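Local coordinates for protein chymotrypsin-like serine protease (Equine arteritis virus, PDB 1MBM) that probably cleaves the viral replicase polyprotein as a chymotrypsin-like serine endopeptidase with an alpha/beta C-terminal extension, at residues A[85-90]-A[98-103]; A[19-24]-A[72-77]. All blocks are in the same frame, centred on the assembly; numbering follows the deposited sequence.

Contact 1: A[85-90]-A[98-103]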
loop_
_atom_site.group_PDB
_atom_site.type_symbol
_atom_site.label_atom_id
_atom_site.label_comp_id
_atom_site.label_asym_id
_atom_site.label_seq_id
_atom_site.Cartn_x
_atom_site.Cartn_y
_atom_site.Cartn_z
ATOM N N GLY A 85 -4.610 9.645 7.078
ATOM C CA GLY A 85 -5.680 8.860 7.659
ATOM C C GLY A 85 -5.444 7.384 7.405
ATOM O O GLY A 85 -4.368 6.989 6.949
ATOM N N PRO A 86 -6.442 6.563 7.711
ATOM C CA PRO A 86 -6.351 5.127 7.464
ATOM C C PRO A 86 -6.234 4.810 5.968
ATOM O O PRO A 86 -6.712 5.554 5.125
ATOM C CB PRO A 86 -7.684 4.601 8.011
ATOM C CG PRO A 86 -8.594 5.808 7.957
ATOM C CD PRO A 86 -7.710 6.929 8.370
ATOM N N ALA A 87 -5.567 3.710 5.657
ATOM C CA ALA A 87 -5.450 3.230 4.291
ATOM C C ALA A 87 -5.391 1.717 4.356
ATOM O O ALA A 87 -5.018 1.145 5.384
ATOM C CB ALA A 87 -4.210 3.796 3.602
ATOM N N SER A 88 -5.795 1.066 3.277
ATOM C CA SER A 88 -5.778 -0.382 3.231
ATOM C C SER A 88 -4.642 -0.843 2.342
ATOM O O SER A 88 -4.526 -0.397 1.198
ATOM C CB SER A 88 -7.110 -0.928 2.688
ATOM O OG SER A 88 -8.200 -0.685 3.572
ATOM N N TRP A 89 -3.793 -1.702 2.900
ATOM C CA TRP A 89 -2.737 -2.379 2.170
ATOM C C TRP A 89 -3.393 -3.665 1.688
ATOM O O TRP A 89 -3.735 -4.522 2.495
ATOM C CB TRP A 89 -1.570 -2.734 3.108
ATOM C CG TRP A 89 -0.503 -1.669 3.226
ATOM C CD1 TRP A 89 0.787 -1.750 2.779
ATOM C CD2 TRP A 89 -0.623 -0.389 3.855
ATOM N NE1 TRP A 89 1.469 -0.590 3.070
ATOM C CE2 TRP A 89 0.628 0.264 3.729
ATOM C CE3 TRP A 89 -1.668 0.291 4.492
ATOM C CZ2 TRP A 89 0.865 1.541 4.234
ATOM C CZ3 TRP A 89 -1.432 1.569 4.986
ATOM C CH2 TRP A 89 -0.176 2.180 4.850
ATOM N N CYS A 90 -3.581 -3.791 0.378
ATOM C CA CYS A 90 -4.312 -4.923 -0.187
ATOM C C CYS A 90 -3.401 -6.107 -0.465
ATOM O O CYS A 90 -3.005 -6.335 -1.608
ATOM C CB CYS A 90 -5.044 -4.498 -1.464
ATOM S SG CYS A 90 -6.113 -3.043 -1.240
ATOM N N GLY A 98 -3.834 0.363 7.916
ATOM C CA GLY A 98 -2.687 1.069 8.455
ATOM C C GLY A 98 -2.824 2.581 8.418
ATOM O O GLY A 98 -3.835 3.112 7.949
ATOM N N LEU A 99 -1.818 3.271 8.941
ATOM C CA LEU A 99 -1.786 4.729 8.922
ATOM C C LEU A 99 -1.048 5.157 7.682
ATOM O O LEU A 99 0.009 4.617 7.370
ATOM C CB LEU A 99 -1.038 5.282 10.133
ATOM C CG LEU A 99 -0.557 6.735 9.996
ATOM C CD1 LEU A 99 -1.742 7.704 10.077
ATOM C CD2 LEU A 99 0.500 7.078 11.036
ATOM N N LEU A 100 -1.617 6.112 6.961
ATOM C CA LEU A 100 -0.950 6.660 5.800
ATOM C C LEU A 100 -0.869 8.175 5.928
ATOM O O LEU A 100 -1.846 8.817 6.281
ATOM C CB LEU A 100 -1.703 6.286 4.514
ATOM C CG LEU A 100 -0.978 6.763 3.248
ATOM C CD1 LEU A 100 -0.590 5.609 2.353
ATOM C CD2 LEU A 100 -1.753 7.831 2.496
ATOM N N SER A 101 0.321 8.722 5.695
ATOM C CA SER A 101 0.554 10.167 5.609
ATOM C C SER A 101 1.787 10.344 4.728
ATOM O O SER A 101 2.474 9.374 4.423
ATOM C CB SER A 101 0.792 10.797 6.980
ATOM O OG SER A 101 2.027 10.377 7.538
ATOM N N GLY A 102 2.081 11.568 4.311
ATOM C CA GLY A 102 3.243 11.778 3.458
ATOM C C GLY A 102 4.538 11.524 4.216
ATOM O O GLY A 102 5.511 11.026 3.663
ATOM N N GLU A 103 4.529 11.839 5.505
ATOM C CA GLU A 103 5.720 11.725 6.328
ATOM C C GLU A 103 5.946 10.344 6.929
ATOM O O GLU A 103 7.085 9.886 7.003
ATOM C CB GLU A 103 5.664 12.745 7.471
ATOM C CG GLU A 103 5.733 14.199 7.043
ATOM C CD GLU A 103 4.374 14.798 6.694
ATOM O OE1 GLU A 103 3.347 14.081 6.727
ATOM O OE2 GLU A 103 4.332 16.008 6.386
#
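Gly85, Pro86 and Ala87 pair in antiparallel register with Leu100, Leu99 and Gly98, the short strand axes approaching to 4.5 Å at 118° between their directions. Residues 85-90 and 98-100 belong to the two arms of a beta hairpin, strands 85-91 and 94-100, in the second sheet of this chymotrypsin-like proteinase. Gly85 with Leu100 and Ala87 with Gly98 are the hydrogen-bonded pairs, and each exchanges two N-H...O bonds. Between them lies the non-hydrogen-bonded pair Pro86 and Leu99, where the CA-H of Pro86 points at Gly98 O, with Pro86 CA 3.3 Å from that oxygen.

On the face that carries Ala87 and Leu100, the methyl of Ala87 packs against the root of the leucine, CB to CB at 3.6 Å. Leu100 CG stands anti to the backbone N (chi1 -176°), and its CD1 reaches the six-membered end of the Trp89 indole at CH2, 4.3 Å away. From strand 117-120, the other sheet neighbour of 85-91, Val118 touches both Trp89 and Leu100, while Gln120 touches Ala87 and Leu100. Leu99 diverges from Pro86 and packs on Phe161 in a loop.

Trp89, whose backbone pairs with Glu96 further along the hairpin, turns its side chain back toward Gly98. With CG beside the backbone N, the benzo part of the ring comes close to the glycine backbone, Trp89 CZ3 lying within 3.7 Å of Gly98 CA. The ring of His128 meets the indole with the planes about 70° apart. At the far end of the benzo ring, the indole edge at Trp89 CH2 meets Leu99 O, 3.5 Å away and near the ring plane.

Contact 2: A[19-24]-A[72-77]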
loop_
_atom_site.group_PDB
_atom_site.type_symbol
_atom_site.label_atom_id
_atom_site.label_comp_id
_atom_site.label_asym_id
_atom_site.label_seq_id
_atom_site.Cartn_x
_atom_site.Cartn_y
_atom_site.Cartn_z
ATOM N N VAL A 19 -4.962 -5.666 -9.988
ATOM C CA VAL A 19 -5.444 -5.557 -11.363
ATOM C C VAL A 19 -6.637 -4.605 -11.460
ATOM O O VAL A 19 -7.530 -4.645 -10.634
ATOM C CB VAL A 19 -5.842 -6.947 -11.912
ATOM C CG1 VAL A 19 -6.188 -6.861 -13.374
ATOM C CG2 VAL A 19 -4.690 -7.936 -11.714
ATOM N N TRP A 20 -6.645 -3.758 -12.481
ATOM C CA TRP A 20 -7.645 -2.704 -12.591
ATOM C C TRP A 20 -8.053 -2.426 -14.023
ATOM O O TRP A 20 -7.406 -2.878 -14.961
ATOM C CB TRP A 20 -7.095 -1.397 -12.010
ATOM C CG TRP A 20 -6.412 -1.544 -10.693
ATOM C CD1 TRP A 20 -5.129 -1.974 -10.471
ATOM C CD2 TRP A 20 -6.966 -1.256 -9.406
ATOM N NE1 TRP A 20 -4.861 -1.977 -9.124
ATOM C CE2 TRP A 20 -5.974 -1.542 -8.447
ATOM C CE3 TRP A 20 -8.211 -0.794 -8.963
ATOM C CZ2 TRP A 20 -6.187 -1.384 -7.080
ATOM C CZ3 TRP A 20 -8.421 -0.636 -7.596
ATOM C CH2 TRP A 20 -7.414 -0.933 -6.675
ATOM N N THR A 21 -9.128 -1.649 -14.178
ATOM C CA THR A 21 -9.580 -1.216 -15.492
ATOM C C THR A 21 -9.318 0.284 -15.646
ATOM O O THR A 21 -9.520 1.047 -14.703
ATOM C CB THR A 21 -11.093 -1.512 -15.664
ATOM O OG1 THR A 21 -11.299 -2.931 -15.721
ATOM C CG2 THR A 21 -11.598 -1.027 -17.018
ATOM N N ARG A 22 -8.851 0.686 -16.828
ATOM C CA ARG A 22 -8.642 2.091 -17.173
ATOM C C ARG A 22 -8.740 2.291 -18.700
ATOM O O ARG A 22 -7.969 1.708 -19.450
ATOM C CB ARG A 22 -7.272 2.553 -16.671
ATOM C CG ARG A 22 -7.013 4.056 -16.814
ATOM C CD ARG A 22 -5.584 4.464 -16.470
ATOM N NE ARG A 22 -4.603 3.684 -17.223
ATOM C CZ ARG A 22 -3.349 3.487 -16.841
ATOM N NH1 ARG A 22 -2.910 4.011 -15.707
ATOM N NH2 ARG A 22 -2.529 2.770 -17.599
ATOM N N ASN A 23 -9.687 3.101 -19.153
ATOM C CA ASN A 23 -9.848 3.407 -20.585
ATOM C C ASN A 23 -9.634 2.231 -21.551
ATOM O O ASN A 23 -8.755 2.283 -22.428
ATOM C CB ASN A 23 -8.924 4.559 -20.986
ATOM C CG ASN A 23 -9.106 5.777 -20.111
ATOM O OD1 ASN A 23 -10.221 6.103 -19.718
ATOM N ND2 ASN A 23 -8.007 6.452 -19.790
ATOM N N ASN A 24 -10.419 1.174 -21.367
ATOM C CA ASN A 24 -10.368 -0.013 -22.228
ATOM C C ASN A 24 -9.076 -0.830 -22.142
ATOM O O ASN A 24 -8.813 -1.691 -22.983
ATOM C CB ASN A 24 -10.689 0.344 -23.683
ATOM C CG ASN A 24 -11.314 -0.805 -24.435
ATOM O OD1 ASN A 24 -12.389 -1.283 -24.072
ATOM N ND2 ASN A 24 -10.642 -1.264 -25.486
ATOM N N GLY A 72 -11.931 -10.306 -16.698
ATOM C CA GLY A 72 -12.475 -10.173 -15.365
ATOM C C GLY A 72 -13.074 -8.803 -15.152
ATOM O O GLY A 72 -12.780 -7.858 -15.887
ATOM N N ASN A 73 -13.922 -8.693 -14.141
ATOM C CA ASN A 73 -14.547 -7.420 -13.832
ATOM C C ASN A 73 -13.675 -6.632 -12.863
ATOM O O ASN A 73 -14.018 -6.467 -11.687
ATOM C CB ASN A 73 -15.941 -7.636 -13.251
ATOM C CG ASN A 73 -16.809 -6.411 -13.381
ATOM O OD1 ASN A 73 -16.641 -5.614 -14.306
ATOM N ND2 ASN A 73 -17.746 -6.248 -12.453
ATOM N N TRP A 74 -12.541 -6.152 -13.363
ATOM C CA TRP A 74 -11.603 -5.422 -12.529
ATOM C C TRP A 74 -12.134 -4.026 -12.210
ATOM O O TRP A 74 -12.691 -3.360 -13.081
ATOM C CB TRP A 74 -10.234 -5.339 -13.217
ATOM C CG TRP A 74 -9.772 -6.643 -13.817
ATOM C CD1 TRP A 74 -9.526 -6.896 -15.139
ATOM C CD2 TRP A 74 -9.506 -7.866 -13.120
ATOM N NE1 TRP A 74 -9.112 -8.198 -15.304
ATOM C CE2 TRP A 74 -9.091 -8.817 -14.081
ATOM C CE3 TRP A 74 -9.560 -8.257 -11.778
ATOM C CZ2 TRP A 74 -8.741 -10.124 -13.742
ATOM C CZ3 TRP A 74 -9.215 -9.551 -11.447
ATOM C CH2 TRP A 74 -8.815 -10.472 -12.426
ATOM N N PRO A 75 -11.971 -3.598 -10.958
ATOM C CA PRO A 75 -12.447 -2.280 -10.516
ATOM C C PRO A 75 -11.740 -1.159 -11.270
ATOM O O PRO A 75 -10.588 -1.326 -11.686
ATOM C CB PRO A 75 -12.064 -2.252 -9.033
ATOM C CG PRO A 75 -10.960 -3.272 -8.924
ATOM C CD PRO A 75 -11.363 -4.363 -9.855
ATOM N N GLN A 76 -12.439 -0.047 -11.471
ATOM C CA GLN A 76 -11.873 1.091 -12.177
ATOM C C GLN A 76 -10.676 1.644 -11.419
ATOM O O GLN A 76 -10.701 1.742 -10.196
ATOM C CB GLN A 76 -12.929 2.183 -12.354
ATOM C CG GLN A 76 -12.619 3.153 -13.477
ATOM C CD GLN A 76 -12.897 2.563 -14.843
ATOM O OE1 GLN A 76 -13.618 1.572 -14.957
ATOM N NE2 GLN A 76 -12.336 3.173 -15.885
ATOM N N LEU A 77 -9.620 1.985 -12.144
ATOM C CA LEU A 77 -8.421 2.535 -11.516
ATOM C C LEU A 77 -8.530 4.038 -11.327
ATOM O O LEU A 77 -8.680 4.766 -12.303
ATOM C CB LEU A 77 -7.182 2.237 -12.369
ATOM C CG LEU A 77 -5.832 2.720 -11.822
ATOM C CD1 LEU A 77 -5.582 2.168 -10.430
ATOM C CD2 LEU A 77 -4.680 2.334 -12.742
#
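Val19 lays its CG1 methyl squarely over the indole of Trp74, 3.4 Å from the centroid of the five-membered ring and only 8° off the ring normal, a close CH-pi contact. The opposite face of the indole is met by Gly72 CA, toward the rim, so the ring is sandwiched between strand and loop. Its NE1 is hydrogen-bonded to Leu70 O.

Thr21 fastens the backbones. Its N-H goes to Pro75 O at 2.9 Å, from above the carbonyl plane, and its O accepts Leu77 N at 2.7 Å, this time in the carbonyl plane. Together they form a single beta bridge between Thr21 and Gln76. The hydroxyl adds a third bond: OG1, set beside the backbone N (chi1 -68°), donates to Trp74 O at 3.0 Å, again from above the carbonyl plane. The threonine's CG2 faces Gln76 OE1.

Leu77 can be followed outward. CB rests on Thr21 O and on Trp20 CB, the latter at 3.7 Å. With CG anti to the backbone N (chi1 -178°), the branches part: CD1 sits over one face of the Trp20 indole, 3.9 Å from the centroid of the five-membered ring, whereas CD2 lies by Arg22 NH1, whose guanidinium is engaged by salt bridges from NE to Glu25 and from NH2 to Glu62. Along the benzo part of the same indole, Pro75 CG packs on Trp20 CE3 at 3.7 Å.

The loop 72-77 thus borders strand 14-22 of the N-terminal beta-barrel. Leu77 and Trp20 both continue onto Val124 of strand 123-132, in the other sheet, while Leu77 and Arg22 share Val27 of strand 25-31, and Val19 and Trp74 meet Ile45 of strand 40-45.

Overall arrangement
From the N terminus, the chain first lays down strand 14-22, runs through the rest of the six-stranded barrel to strand 60-65, and then returns in loop 72-77 to close contact 2 across 47 intervening residues. Contact 1 opens only after this loop has led into strand 85-91, and closes once the hairpin has turned back, with seven residues, mostly strand, between its segments. The two therefore follow in series, neither nesting nor crossing. Contact 2 ties the interdomain stretch back onto the barrel, while contact 1 is local to a hairpin of the second sheet. Their centres are 22 Å apart, with nearest atoms about 6 Å apart and no direct touch.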